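Local coordinates for sigma regulatory family protein-PP2C phosphatase (Chlamydia trachomatis serovar L2, PDB 6MAB) that probably acts as a membrane-bound phosphatase in regulatory signalling, represented here by its periplasmic sensor domain, which has been linked to control of the TCA cycle, at residues S167-I172 against Q181-S186; Q131-D136 against L143-T148. One frame throughout, in Å; residues are numbered along the deposited sequence. Where two conformers were deposited one is given.

Contact 1 (S167-I172 against Q181-S186); sequences SVKTAI and QATDSS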
ATOM      1  N   SER A 167       2.482  21.160 -11.284  1.00 70.64           N
ATOM      2  CA  SER A 167       2.354  20.213 -10.180  1.00 68.24           C
ATOM      3  C   SER A 167       2.575  18.770 -10.653  1.00 50.94           C
ATOM      4  O   SER A 167       1.940  18.307 -11.600  1.00 41.67           O
ATOM      5  CB  SER A 167       0.979  20.359  -9.528  1.00 70.69           C
ATOM      6  OG  SER A 167       0.896  19.612  -8.326  1.00 62.44           O
ATOM      7  N   VAL A 168       3.470  18.044  -9.995  1.00 44.68           N
ATOM      8  CA  VAL A 168       3.762  16.688 -10.439  1.00 29.75           C
ATOM      9  C   VAL A 168       2.631  15.766 -10.026  1.00 25.25           C
ATOM     10  O   VAL A 168       1.912  16.000  -9.050  1.00 28.53           O
ATOM     11  CB  VAL A 168       5.116  16.184  -9.903  1.00 38.81           C
ATOM     12  CG1 VAL A 168       6.195  17.230 -10.157  1.00 36.26           C
ATOM     13  CG2 VAL A 168       5.021  15.796  -8.447  1.00 47.57           C
ATOM     14  N   LYS A 169       2.483  14.702 -10.786  1.00 22.64           N
ATOM     15  CA  LYS A 169       1.475  13.682 -10.567  1.00 20.88           C
ATOM     16  C   LYS A 169       2.115  12.481  -9.882  1.00 21.70           C
ATOM     17  O   LYS A 169       3.338  12.356  -9.845  1.00 22.24           O
ATOM     18  CB  LYS A 169       0.849  13.280 -11.899  1.00 20.87           C
ATOM     19  CG  LYS A 169       0.269  14.473 -12.654  1.00 29.55           C
ATOM     20  CD  LYS A 169      -0.302  14.081 -14.011  1.00 63.17           C
ATOM     21  CE  LYS A 169      -0.786  15.309 -14.787  1.00 81.25           C
ATOM     22  NZ  LYS A 169       0.275  16.350 -14.933  1.00 86.83           N
ATOM     23  N   THR A 170       1.280  11.604  -9.321  1.00 17.88           N
ATOM     24  CA  THR A 170       1.775  10.534  -8.461  1.00 16.74           C
ATOM     25  C   THR A 170       1.013   9.243  -8.731  1.00 19.68           C
ATOM     26  O   THR A 170      -0.198   9.260  -8.960  1.00 21.15           O
ATOM     27  CB  THR A 170       1.620  10.904  -6.971  1.00 19.53           C
ATOM     28  OG1 THR A 170       2.260  12.154  -6.718  1.00 24.40           O
ATOM     29  CG2 THR A 170       2.205   9.815  -6.044  1.00 23.16           C
ATOM     30  N   ALA A 171       1.722   8.121  -8.656  1.00 19.00           N
ATOM     31  CA  ALA A 171       1.120   6.793  -8.691  1.00 18.04           C
ATOM     32  C   ALA A 171       1.720   5.966  -7.564  1.00 18.72           C
ATOM     33  O   ALA A 171       2.925   6.021  -7.318  1.00 21.60           O
ATOM     34  CB  ALA A 171       1.349   6.100 -10.013  1.00 19.09           C
ATOM     35  N   ILE A 172       0.858   5.235  -6.863  1.00 16.74           N
ATOM     36  CA  ILE A 172       1.268   4.287  -5.834  1.00 16.26           C
ATOM     37  C   ILE A 172       1.385   2.920  -6.485  1.00 20.87           C
ATOM     38  O   ILE A 172       0.424   2.450  -7.120  1.00 21.35           O
ATOM     39  CB  ILE A 172       0.255   4.254  -4.681  1.00 21.50           C
ATOM     40  CG1 ILE A 172       0.052   5.654  -4.096  1.00 23.65           C
ATOM     41  CG2 ILE A 172       0.661   3.230  -3.615  1.00 21.58           C
ATOM     42  CD1 ILE A 172       1.292   6.311  -3.535  1.00 23.62           C
ATOM     43  N   GLN A 181      -3.171   3.152  -7.429  1.00 18.00           N
ATOM     44  CA  GLN A 181      -3.949   4.366  -7.582  1.00 19.26           C
ATOM     45  C   GLN A 181      -3.026   5.459  -8.091  1.00 20.39           C
ATOM     46  O   GLN A 181      -1.867   5.550  -7.660  1.00 18.68           O
ATOM     47  CB  GLN A 181      -4.600   4.764  -6.259  1.00 16.40           C
ATOM     48  CG  GLN A 181      -5.626   5.840  -6.386  1.00 19.01           C
ATOM     49  CD  GLN A 181      -6.506   5.901  -5.171  1.00 30.65           C
ATOM     50  OE1 GLN A 181      -6.262   6.688  -4.262  1.00 29.22           O
ATOM     51  NE2 GLN A 181      -7.543   5.058  -5.143  1.00 32.19           N
ATOM     52  N   ALA A 182      -3.538   6.281  -8.997  1.00 17.11           N
ATOM     53  CA  ALA A 182      -2.749   7.374  -9.549  1.00 18.84           C
ATOM     54  C   ALA A 182      -3.600   8.619  -9.740  1.00 17.19           C
ATOM     55  O   ALA A 182      -4.834   8.559  -9.830  1.00 19.22           O
ATOM     56  CB  ALA A 182      -2.110   6.974 -10.897  1.00 17.45           C
ATOM     57  N   THR A 183      -2.911   9.760  -9.855  1.00 16.49           N
ATOM     58  CA  THR A 183      -3.564  11.015 -10.203  1.00 18.21           C
ATOM     59  C   THR A 183      -4.475  10.821 -11.403  1.00 22.74           C
ATOM     60  O   THR A 183      -5.610  11.301 -11.430  1.00 22.08           O
ATOM     61  CB  THR A 183      -2.512  12.076 -10.529  1.00 22.48           C
ATOM     62  OG1 THR A 183      -1.599  12.199  -9.410  1.00 19.27           O
ATOM     63  CG2 THR A 183      -3.182  13.417 -10.858  1.00 22.53           C
ATOM     64  N   ASP A 184      -3.958  10.151 -12.415  1.00 21.46           N
ATOM     65  CA  ASP A 184      -4.730   9.784 -13.597  1.00 22.30           C
ATOM     66  C   ASP A 184      -5.348   8.411 -13.323  1.00 18.96           C
ATOM     67  O   ASP A 184      -4.646   7.398 -13.289  1.00 21.11           O
ATOM     68  CB  ASP A 184      -3.825   9.786 -14.825  1.00 23.53           C
ATOM     69  CG  ASP A 184      -3.360  11.180 -15.203  1.00 46.14           C
ATOM     70  OD1 ASP A 184      -4.208  12.005 -15.613  1.00 47.39           O
ATOM     71  OD2 ASP A 184      -2.147  11.458 -15.077  1.00 36.27           O
ATOM     72  N   SER A 185      -6.661   8.385 -13.095  1.00 21.99           N
ATOM     73  CA  SER A 185      -7.347   7.148 -12.742  0.50 24.34           C
ATOM     74  C   SER A 185      -7.278   6.106 -13.853  1.00 25.88           C
ATOM     75  O   SER A 185      -7.472   4.914 -13.587  1.00 23.96           O
ATOM     76  CB  SER A 185      -8.807   7.457 -12.397  0.50 29.05           C
ATOM     77  OG  SER A 185      -9.591   6.282 -12.411  0.50 44.02           O
ATOM     78  N   SER A 186      -7.015   6.523 -15.095  1.00 23.80           N
ATOM     79  CA  SER A 186      -6.835   5.548 -16.174  1.00 23.70           C
ATOM     80  C   SER A 186      -5.608   4.661 -15.975  1.00 27.34           C
ATOM     81  O   SER A 186      -5.457   3.655 -16.685  1.00 24.98           O
ATOM     82  CB  SER A 186      -6.733   6.275 -17.524  1.00 28.11           C
ATOM     83  OG  SER A 186      -5.521   7.017 -17.618  1.00 30.71           O
TER

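Contact 2 (Q131-D136 against L143-T148); sequences QTNIFD and LGVLYT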
ATOM      1  N   GLN A 131      -0.928  -5.403  10.084  1.00 15.50           N
ATOM      2  CA  GLN A 131      -0.949  -6.661  10.808  1.00 13.68           C
ATOM      3  C   GLN A 131       0.091  -6.600  11.902  1.00 15.66           C
ATOM      4  O   GLN A 131       1.243  -6.253  11.625  1.00 16.67           O
ATOM      5  CB  GLN A 131      -0.683  -7.821   9.851  1.00 17.55           C
ATOM      6  CG  GLN A 131      -1.729  -7.856   8.764  1.00 17.06           C
ATOM      7  CD  GLN A 131      -1.559  -8.996   7.759  1.00 17.32           C
ATOM      8  OE1 GLN A 131      -0.801  -9.945   7.978  1.00 19.41           O
ATOM      9  NE2 GLN A 131      -2.300  -8.908   6.660  1.00 22.81           N
ATOM     10  N   THR A 132      -0.329  -6.909  13.127  1.00 15.66           N
ATOM     11  CA  THR A 132       0.531  -6.841  14.300  1.00 14.99           C
ATOM     12  C   THR A 132       0.434  -8.131  15.107  1.00 17.88           C
ATOM     13  O   THR A 132      -0.667  -8.571  15.453  1.00 19.41           O
ATOM     14  CB  THR A 132       0.138  -5.642  15.142  1.00 14.99           C
ATOM     15  OG1 THR A 132       0.266  -4.462  14.345  1.00 17.27           O
ATOM     16  CG2 THR A 132       1.026  -5.533  16.394  1.00 19.20           C
ATOM     17  N   ASN A 133       1.587  -8.725  15.421  1.00 17.41           N
ATOM     18  CA  ASN A 133       1.601  -9.979  16.156  1.00 20.34           C
ATOM     19  C   ASN A 133       1.205  -9.759  17.617  1.00 21.49           C
ATOM     20  O   ASN A 133       1.608  -8.782  18.259  1.00 21.33           O
ATOM     21  CB  ASN A 133       2.978 -10.645  16.068  1.00 19.18           C
ATOM     22  CG  ASN A 133       3.119 -11.525  14.869  1.00 23.18           C
ATOM     23  OD1 ASN A 133       2.162 -12.184  14.443  1.00 25.41           O
ATOM     24  ND2 ASN A 133       4.312 -11.558  14.310  1.00 28.47           N
ATOM     25  N   ILE A 134       0.375 -10.664  18.120  1.00 18.83           N
ATOM     26  CA  ILE A 134      -0.021 -10.701  19.522  1.00 21.84           C
ATOM     27  C   ILE A 134       0.835 -11.793  20.155  1.00 25.71           C
ATOM     28  O   ILE A 134       0.604 -12.990  19.949  1.00 25.37           O
ATOM     29  CB  ILE A 134      -1.524 -10.956  19.674  1.00 24.80           C
ATOM     30  CG1 ILE A 134      -2.301  -9.780  19.043  1.00 24.99           C
ATOM     31  CG2 ILE A 134      -1.893 -11.142  21.146  1.00 24.42           C
ATOM     32  CD1 ILE A 134      -3.769 -10.091  18.797  1.00 34.61           C
ATOM     33  N   PHE A 135       1.858 -11.366  20.882  1.00 24.63           N
ATOM     34  CA  PHE A 135       2.846 -12.255  21.480  1.00 27.16           C
ATOM     35  C   PHE A 135       2.431 -12.603  22.900  1.00 31.16           C
ATOM     36  O   PHE A 135       2.080 -11.715  23.688  1.00 28.73           O
ATOM     37  CB  PHE A 135       4.232 -11.598  21.525  1.00 27.70           C
ATOM     38  CG  PHE A 135       4.868 -11.385  20.175  1.00 22.79           C
ATOM     39  CD1 PHE A 135       5.286 -12.455  19.413  1.00 26.09           C
ATOM     40  CD2 PHE A 135       5.058 -10.112  19.676  1.00 22.62           C
ATOM     41  CE1 PHE A 135       5.882 -12.263  18.180  1.00 28.56           C
ATOM     42  CE2 PHE A 135       5.649  -9.910  18.425  1.00 21.88           C
ATOM     43  CZ  PHE A 135       6.074 -10.993  17.693  1.00 25.56           C
ATOM     44  N   ASP A 136       2.507 -13.889  23.231  1.00 31.31           N
ATOM     45  CA  ASP A 136       2.240 -14.330  24.595  1.00 33.66           C
ATOM     46  C   ASP A 136       3.145 -13.588  25.565  1.00 33.10           C
ATOM     47  O   ASP A 136       4.348 -13.461  25.335  1.00 38.66           O
ATOM     48  CB  ASP A 136       2.460 -15.838  24.712  1.00 28.67           C
ATOM     49  CG  ASP A 136       2.043 -16.390  26.068  1.00 41.37           C
ATOM     50  OD1 ASP A 136       2.839 -16.302  27.032  1.00 42.63           O
ATOM     51  OD2 ASP A 136       0.910 -16.911  26.163  1.00 48.57           O
ATOM     52  N   LEU A 143       0.250 -15.667  19.384  1.00 30.50           N
ATOM     53  CA  LEU A 143      -1.087 -16.146  19.703  1.00 28.37           C
ATOM     54  C   LEU A 143      -2.099 -15.772  18.642  1.00 35.22           C
ATOM     55  O   LEU A 143      -3.161 -16.401  18.543  1.00 27.97           O
ATOM     56  CB  LEU A 143      -1.550 -15.563  21.037  1.00 28.87           C
ATOM     57  CG  LEU A 143      -0.700 -15.890  22.276  1.00 31.39           C
ATOM     58  CD1 LEU A 143      -1.268 -15.250  23.525  1.00 36.13           C
ATOM     59  CD2 LEU A 143      -0.617 -17.409  22.466  1.00 38.25           C
ATOM     60  N   GLY A 144      -1.797 -14.751  17.859  1.00 24.78           N
ATOM     61  CA  GLY A 144      -2.745 -14.238  16.902  1.00 24.60           C
ATOM     62  C   GLY A 144      -2.202 -12.959  16.312  1.00 24.55           C
ATOM     63  O   GLY A 144      -1.061 -12.569  16.572  1.00 22.82           O
ATOM     64  N   VAL A 145      -3.046 -12.316  15.521  1.00 20.38           N
ATOM     65  CA  VAL A 145      -2.681 -11.108  14.798  1.00 22.62           C
ATOM     66  C   VAL A 145      -3.804 -10.095  14.954  1.00 23.84           C
ATOM     67  O   VAL A 145      -4.978 -10.449  14.850  1.00 21.55           O
ATOM     68  CB  VAL A 145      -2.415 -11.417  13.311  1.00 21.90           C
ATOM     69  CG1 VAL A 145      -2.214 -10.120  12.505  1.00 20.09           C
ATOM     70  CG2 VAL A 145      -1.193 -12.325  13.193  1.00 25.17           C
ATOM     71  N   LEU A 146      -3.445  -8.841  15.244  1.00 18.27           N
ATOM     72  CA  LEU A 146      -4.387  -7.725  15.182  1.00 17.42           C
ATOM     73  C   LEU A 146      -4.335  -7.167  13.764  1.00 16.40           C
ATOM     74  O   LEU A 146      -3.293  -6.665  13.317  1.00 17.69           O
ATOM     75  CB  LEU A 146      -4.043  -6.647  16.203  1.00 19.55           C
ATOM     76  CG  LEU A 146      -5.019  -5.465  16.210  1.00 17.74           C
ATOM     77  CD1 LEU A 146      -6.418  -5.922  16.590  1.00 22.15           C
ATOM     78  CD2 LEU A 146      -4.562  -4.383  17.181  1.00 20.53           C
ATOM     79  N   TYR A 147      -5.451  -7.315  13.042  1.00 16.62           N
ATOM     80  CA  TYR A 147      -5.574  -7.030  11.626  1.00 16.63           C
ATOM     81  C   TYR A 147      -6.479  -5.813  11.447  1.00 20.09           C
ATOM     82  O   TYR A 147      -7.622  -5.826  11.905  1.00 18.60           O
ATOM     83  CB  TYR A 147      -6.160  -8.272  10.963  1.00 16.22           C
ATOM     84  CG  TYR A 147      -6.425  -8.215   9.473  1.00 16.78           C
ATOM     85  CD1 TYR A 147      -7.592  -7.672   8.981  1.00 18.11           C
ATOM     86  CD2 TYR A 147      -5.523  -8.766   8.569  1.00 18.62           C
ATOM     87  CE1 TYR A 147      -7.853  -7.647   7.597  1.00 17.60           C
ATOM     88  CE2 TYR A 147      -5.775  -8.743   7.193  1.00 18.76           C
ATOM     89  CZ  TYR A 147      -6.941  -8.192   6.725  1.00 18.44           C
ATOM     90  OH  TYR A 147      -7.214  -8.177   5.369  1.00 22.91           O
ATOM     91  N   THR A 148      -5.970  -4.756  10.806  1.00 16.36           N
ATOM     92  CA  THR A 148      -6.781  -3.571  10.549  1.00 16.11           C
ATOM     93  C   THR A 148      -6.704  -3.159   9.080  1.00 17.62           C
ATOM     94  O   THR A 148      -5.670  -3.311   8.406  1.00 17.15           O
ATOM     95  CB  THR A 148      -6.418  -2.377  11.437  1.00 20.03           C
ATOM     96  OG1 THR A 148      -5.051  -2.051  11.266  1.00 21.12           O
ATOM     97  CG2 THR A 148      -6.675  -2.686  12.903  1.00 21.67           C
TER

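Contact 1 (S167-I172 against Q181-S186)
T183 meets the backbone of T170 with two bonds. Its N donates to T170 O at 2.9 Å, while its hydroxyl OG1 accepts from T170 N, also at 2.9 Å and fairly straight (164° at the hydrogen). With chi1 at -55°, OG1 lies beside T183's own N, which lets both atoms face the same residue: the side chain supplies the acceptor where the chain turns off the strand. One step back, I172 N donates to Q181 O at 2.9 Å, and the methyls A171 CB and A182 CB meet on one face, 3.7 Å apart. K169 crosses T183 at about a right angle, its CG 4.0 Å from T183 CG2. Further along, K169 CD brushes D184 OD2 at 3.4 Å, but the chain bends at chi4 (55°) and carries NZ away, 5.5 Å from that oxygen. This is the antiparallel hairpin of strands 169-174 and 179-182, at the edge of a sheet ordered 179-182, 169-174, 254-261, 240-249, 232-237; without the short 224-225 that is the 2-1-5-4-3 order, consistent with a PAS-like fold. In the second shell, L160 O takes a hydrogen bond from T183 OG1, tying the end of the strand to helix 153-160, and Y259 OH on strand 254-261 binds D184 OD2. K169 NZ has a long, weak ion pair with E260. I172 and Q181, on the face away from the two alanines, both touch L156 of the helix.

Contact 2 (Q131-D136 against L143-T148)
Q131-N133 pairs antiparallel with V145-Y147, the strand axes 4.5 Å apart at closest approach and 153° between their directions. T132 and L146 form the hydrogen-bonded pair in the middle: L146 N donates to T132 O at 2.8 Å, and T132 N returns a bond to L146 O at 3.0 Å. Toward the turn, I134 N bonds to G144 O and L143 N to I134 O, each at 2.8 Å. G144 N is buried without a partner.

On the face of Q131, N133, V145 and Y147, the extended Q131 side chain runs alongside the tyrosine in the same direction, its NE2 3.5 Å from Y147 CE2 and the amide plane turned 36° from the ring. That amide is held from beyond the hairpin: E104 O accepts from NE2, and F106 N donates to OE1. At chi1 172° V145 turns CG1 away from its own N and onto Q131 CB, 3.8 Å off, while CG2 reaches N133 OD1 at 3.6 Å; N133 ND2 donates to Q111 O and S108 O. The other face carries T132, I134 and L146, with I134 CD1 lying 4.3 Å from L146 CB. Near the turn, L143 CD1 packs against D136, whose OD1 accepts from the backbone N of S138 and S139.

The pair lies inside a five-stranded sheet whose 2-1-5-4-3 order is consistent with a PAS-like fold, with strand 113-119 and P112 just before it bonded beyond Q131 and N133, and strand 74-80 beyond L143, V145 and Y147. Helix 35-45 lies against the T132 and L146 face, with L39 touching both side chains.

From the N terminus, the long helix 2-31 runs first, followed by the helices and strands of the first sheet. Contact 2 then closes the hairpin of strands 126-135 and 142-151, joining two inner strands of that sheet. The chain leaves through helix 153-160 and enters the second sheet, where contact 1 closes the next hairpin at its edge. The two loops follow in series, neither nested nor crossed. Their centres lie 33 Å apart, on opposite sides of the chain's centre, with about 15 Å between nearest atoms. Each belongs to its own antiparallel sheet, an arrangement consistent with a double-Cache sensor of two PAS-like modules.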